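Local coordinates for protein DynF (Micromonospora chersina, PDB 6UBL) that is of unknown function but belongs to the dynemicin biosynthesis pathway and, as a beta barrel found with palmitic acid inside, probably binds a hydrophobic ligand, at residues S110-F118 / S127-V135. Residues are numbered along the deposited sequence; the frame is centred on the assembly and turned at random.
Sequences SAGQIRTPF and SAKACRMAV
Met133 folds its thioether over the backbone of the facing strand, SD lying 3.4 Å from Ala111 C and 3.5 Å from Gly112 N. CG stands anti to the backbone N (chi1 -177°), and bends at the next two torsions bring the sulfur against the Ala111-Gly112 peptide, where Gly112 carries no side chain. The strands 110-115 and 129-135 run antiparallel, joined by three pairs of backbone hydrogen bonds: Ala111 with Ala134, Gln113 with Arg132, Arg115 with Ala130. On the face of Met133, Ile114 CG1 packs on Cys131 SG at 3.9 Å, while Ile114 CG2 reaches Lys129 CB, the two side chains crossing at about a right angle. Lys129 runs past the Arg115-Thr116 peptide and turns at its end (chi4 -68°), placing NZ 3.0 Å from Thr116 OG1; one water accepts from both Lys129 NZ and Thr116 N. With an alanine in place of Lys129, the water on Thr116 N would probably lose its NZ donor, and the Arg115-Thr116 peptide the methylenes CG and CD that lie along it. On the other face Gln113 and Arg132 lie side by side, CG to CG 4.1 Å, their amide and guanidinium planes 75° apart. Farther along, Pro117 CB meets Ala130 CB at 4.0 Å. Gln113 NE2 hydrogen-bonds Tyr194 OH of the second subunit and Arg132 NH2 forms a salt bridge with Glu152 of that subunit, which makes this face part of the dimer interface. Ile114, Cys131 and Met133 instead touch the palmitic acid in the barrel, whose wall continues through strand 81-92 beside 110-115 and strand 154-161 beside 129-135.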
loop_
_atom_site.group_PDB
_atom_site.type_symbol
_atom_site.label_atom_id
_atom_site.label_comp_id
_atom_site.label_asym_id
_atom_site.label_seq_id
_atom_site.Cartn_x
_atom_site.Cartn_y
_atom_site.Cartn_z
ATOM N N SER A 110 3.612 -10.545 -5.931
ATOM C CA SER A 110 2.631 -10.424 -4.856
ATOM C C SER A 110 3.089 -11.291 -3.688
ATOM O O SER A 110 3.330 -12.489 -3.862
ATOM C CB SER A 110 1.250 -10.860 -5.345
ATOM O OG SER A 110 0.746 -9.961 -6.325
ATOM N N ALA A 111 3.252 -10.679 -2.515
ATOM C CA ALA A 111 3.948 -11.320 -1.407
ATOM C C ALA A 111 3.353 -10.882 -0.077
ATOM O O ALA A 111 2.824 -9.777 0.055
ATOM C CB ALA A 111 5.447 -11.018 -1.462
ATOM N N GLY A 112 3.481 -11.750 0.918
ATOM C CA GLY A 112 2.898 -11.493 2.211
ATOM C C GLY A 112 3.563 -12.314 3.290
ATOM O O GLY A 112 4.607 -12.939 3.079
ATOM N N GLN A 113 2.950 -12.287 4.468
ATOM C CA GLN A 113 3.508 -13.000 5.605
ATOM C C GLN A 113 2.427 -13.268 6.641
ATOM O O GLN A 113 1.344 -12.669 6.625
ATOM C CB GLN A 113 4.685 -12.254 6.220
ATOM C CG GLN A 113 4.344 -10.875 6.743
ATOM C CD GLN A 113 5.586 -10.093 7.076
ATOM O OE1 GLN A 113 5.912 -9.109 6.412
ATOM N NE2 GLN A 113 6.300 -10.540 8.098
ATOM N N ILE A 114 2.745 -14.198 7.539
ATOM C CA ILE A 114 1.885 -14.578 8.654
ATOM C C ILE A 114 2.749 -14.556 9.906
ATOM O O ILE A 114 3.770 -15.255 9.966
ATOM C CB ILE A 114 1.290 -15.981 8.444
ATOM C CG1 ILE A 114 0.550 -16.069 7.109
ATOM C CG2 ILE A 114 0.349 -16.327 9.590
ATOM C CD1 ILE A 114 0.053 -17.462 6.766
ATOM N N ARG A 115 2.367 -13.737 10.883
ATOM C CA ARG A 115 3.131 -13.633 12.114
ATOM C C ARG A 115 2.265 -13.070 13.231
ATOM O O ARG A 115 1.214 -12.474 12.994
ATOM C CB ARG A 115 4.406 -12.799 11.934
ATOM C CG ARG A 115 4.208 -11.306 11.568
ATOM C CD ARG A 115 5.400 -10.498 12.089
ATOM N NE ARG A 115 5.333 -10.505 13.546
ATOM C CZ ARG A 115 6.361 -10.647 14.382
ATOM N NH1 ARG A 115 7.600 -10.788 13.931
ATOM N NH2 ARG A 115 6.138 -10.657 15.693
ATOM N N THR A 116 2.737 -13.262 14.456
ATOM C CA THR A 116 2.083 -12.668 15.621
ATOM C C THR A 116 2.004 -11.152 15.460
ATOM O O THR A 116 3.021 -10.507 15.148
ATOM C CB THR A 116 2.891 -13.012 16.871
ATOM O OG1 THR A 116 2.903 -14.434 17.067
ATOM C CG2 THR A 116 2.344 -12.295 18.101
ATOM N N PRO A 117 0.832 -10.549 15.644
ATOM C CA PRO A 117 0.730 -9.088 15.572
ATOM C C PRO A 117 1.311 -8.415 16.809
ATOM O O PRO A 117 1.430 -9.010 17.882
ATOM C CB PRO A 117 -0.781 -8.846 15.461
ATOM C CG PRO A 117 -1.378 -10.019 16.217
ATOM C CD PRO A 117 -0.476 -11.183 15.897
ATOM N N PHE A 118 1.666 -7.134 16.645
ATOM C CA PHE A 118 2.150 -6.297 17.742
ATOM C C PHE A 118 1.009 -5.708 18.556
ATOM O O PHE A 118 1.253 -5.163 19.636
ATOM C CB PHE A 118 3.103 -5.239 17.179
ATOM C CG PHE A 118 4.228 -5.848 16.380
ATOM C CD1 PHE A 118 5.249 -6.525 17.031
ATOM C CD2 PHE A 118 4.220 -5.792 15.014
ATOM C CE1 PHE A 118 6.269 -7.118 16.289
ATOM C CE2 PHE A 118 5.237 -6.376 14.265
ATOM C CZ PHE A 118 6.255 -7.033 14.920
ATOM N N SER A 127 -2.983 -16.292 20.949
ATOM C CA SER A 127 -1.937 -16.849 20.102
ATOM C C SER A 127 -2.224 -16.683 18.616
ATOM O O SER A 127 -1.394 -17.090 17.798
ATOM C CB SER A 127 -1.644 -18.333 20.388
ATOM O OG SER A 127 -1.265 -18.521 21.738
ATOM N N ALA A 128 -3.402 -16.205 18.225
ATOM C CA ALA A 128 -3.713 -16.118 16.805
ATOM C C ALA A 128 -2.737 -15.174 16.108
ATOM O O ALA A 128 -2.188 -14.247 16.701
ATOM C CB ALA A 128 -5.140 -15.604 16.596
ATOM N N LYS A 129 -2.557 -15.396 14.822
ATOM C CA LYS A 129 -1.619 -14.615 14.041
ATOM C C LYS A 129 -2.346 -13.687 13.082
ATOM O O LYS A 129 -3.581 -13.684 12.981
ATOM C CB LYS A 129 -0.624 -15.539 13.333
ATOM C CG LYS A 129 0.230 -16.279 14.355
ATOM C CD LYS A 129 1.355 -17.070 13.716
ATOM C CE LYS A 129 2.099 -17.937 14.737
ATOM N NZ LYS A 129 2.890 -17.162 15.741
ATOM N N ALA A 130 -1.554 -12.841 12.427
ATOM C CA ALA A 130 -2.057 -11.886 11.456
ATOM C C ALA A 130 -1.411 -12.197 10.119
ATOM O O ALA A 130 -0.198 -12.394 10.035
ATOM C CB ALA A 130 -1.712 -10.466 11.883
ATOM N N CYS A 131 -2.228 -12.217 9.081
ATOM C CA CYS A 131 -1.833 -12.544 7.723
ATOM C C CYS A 131 -2.069 -11.335 6.836
ATOM O O CYS A 131 -3.109 -10.678 6.927
ATOM C CB CYS A 131 -2.675 -13.730 7.242
ATOM S SG CYS A 131 -2.473 -14.219 5.530
ATOM N N ARG A 132 -1.099 -11.051 5.975
ATOM C CA ARG A 132 -1.188 -9.947 5.032
ATOM C C ARG A 132 -0.607 -10.396 3.696
ATOM O O ARG A 132 0.266 -11.273 3.637
ATOM C CB ARG A 132 -0.484 -8.681 5.499
ATOM C CG ARG A 132 1.015 -8.812 5.650
ATOM C CD ARG A 132 1.607 -7.633 6.405
ATOM N NE ARG A 132 1.429 -6.325 5.749
ATOM C CZ ARG A 132 0.573 -5.376 6.114
ATOM N NH1 ARG A 132 -0.274 -5.560 7.114
ATOM N NH2 ARG A 132 0.538 -4.226 5.455
ATOM N N MET A 133 -1.107 -9.784 2.619
ATOM C CA MET A 133 -0.626 -10.048 1.268
ATOM C C MET A 133 -0.752 -8.743 0.491
ATOM O O MET A 133 -1.790 -8.076 0.556
ATOM C CB MET A 133 -1.475 -11.150 0.615
ATOM C CG MET A 133 -1.033 -11.570 -0.779
ATOM S SD MET A 133 0.501 -12.531 -0.792
ATOM C CE MET A 133 -0.118 -14.162 -0.327
ATOM N N ALA A 134 0.300 -8.391 -0.243
ATOM C CA ALA A 134 0.353 -7.178 -1.053
ATOM C C ALA A 134 0.339 -7.606 -2.515
ATOM O O ALA A 134 1.236 -8.334 -2.948
ATOM C CB ALA A 134 1.631 -6.387 -0.744
ATOM N N VAL A 135 -0.682 -7.181 -3.262
ATOM C CA VAL A 135 -1.012 -7.794 -4.543
ATOM C C VAL A 135 -0.958 -6.792 -5.683
ATOM O O VAL A 135 -1.539 -5.705 -5.600
ATOM C CB VAL A 135 -2.395 -8.465 -4.491
ATOM C CG1 VAL A 135 -2.795 -9.018 -5.851
ATOM C CG2 VAL A 135 -2.402 -9.569 -3.448
HETATM O O HOH W 1 4.817 -15.179 14.696
#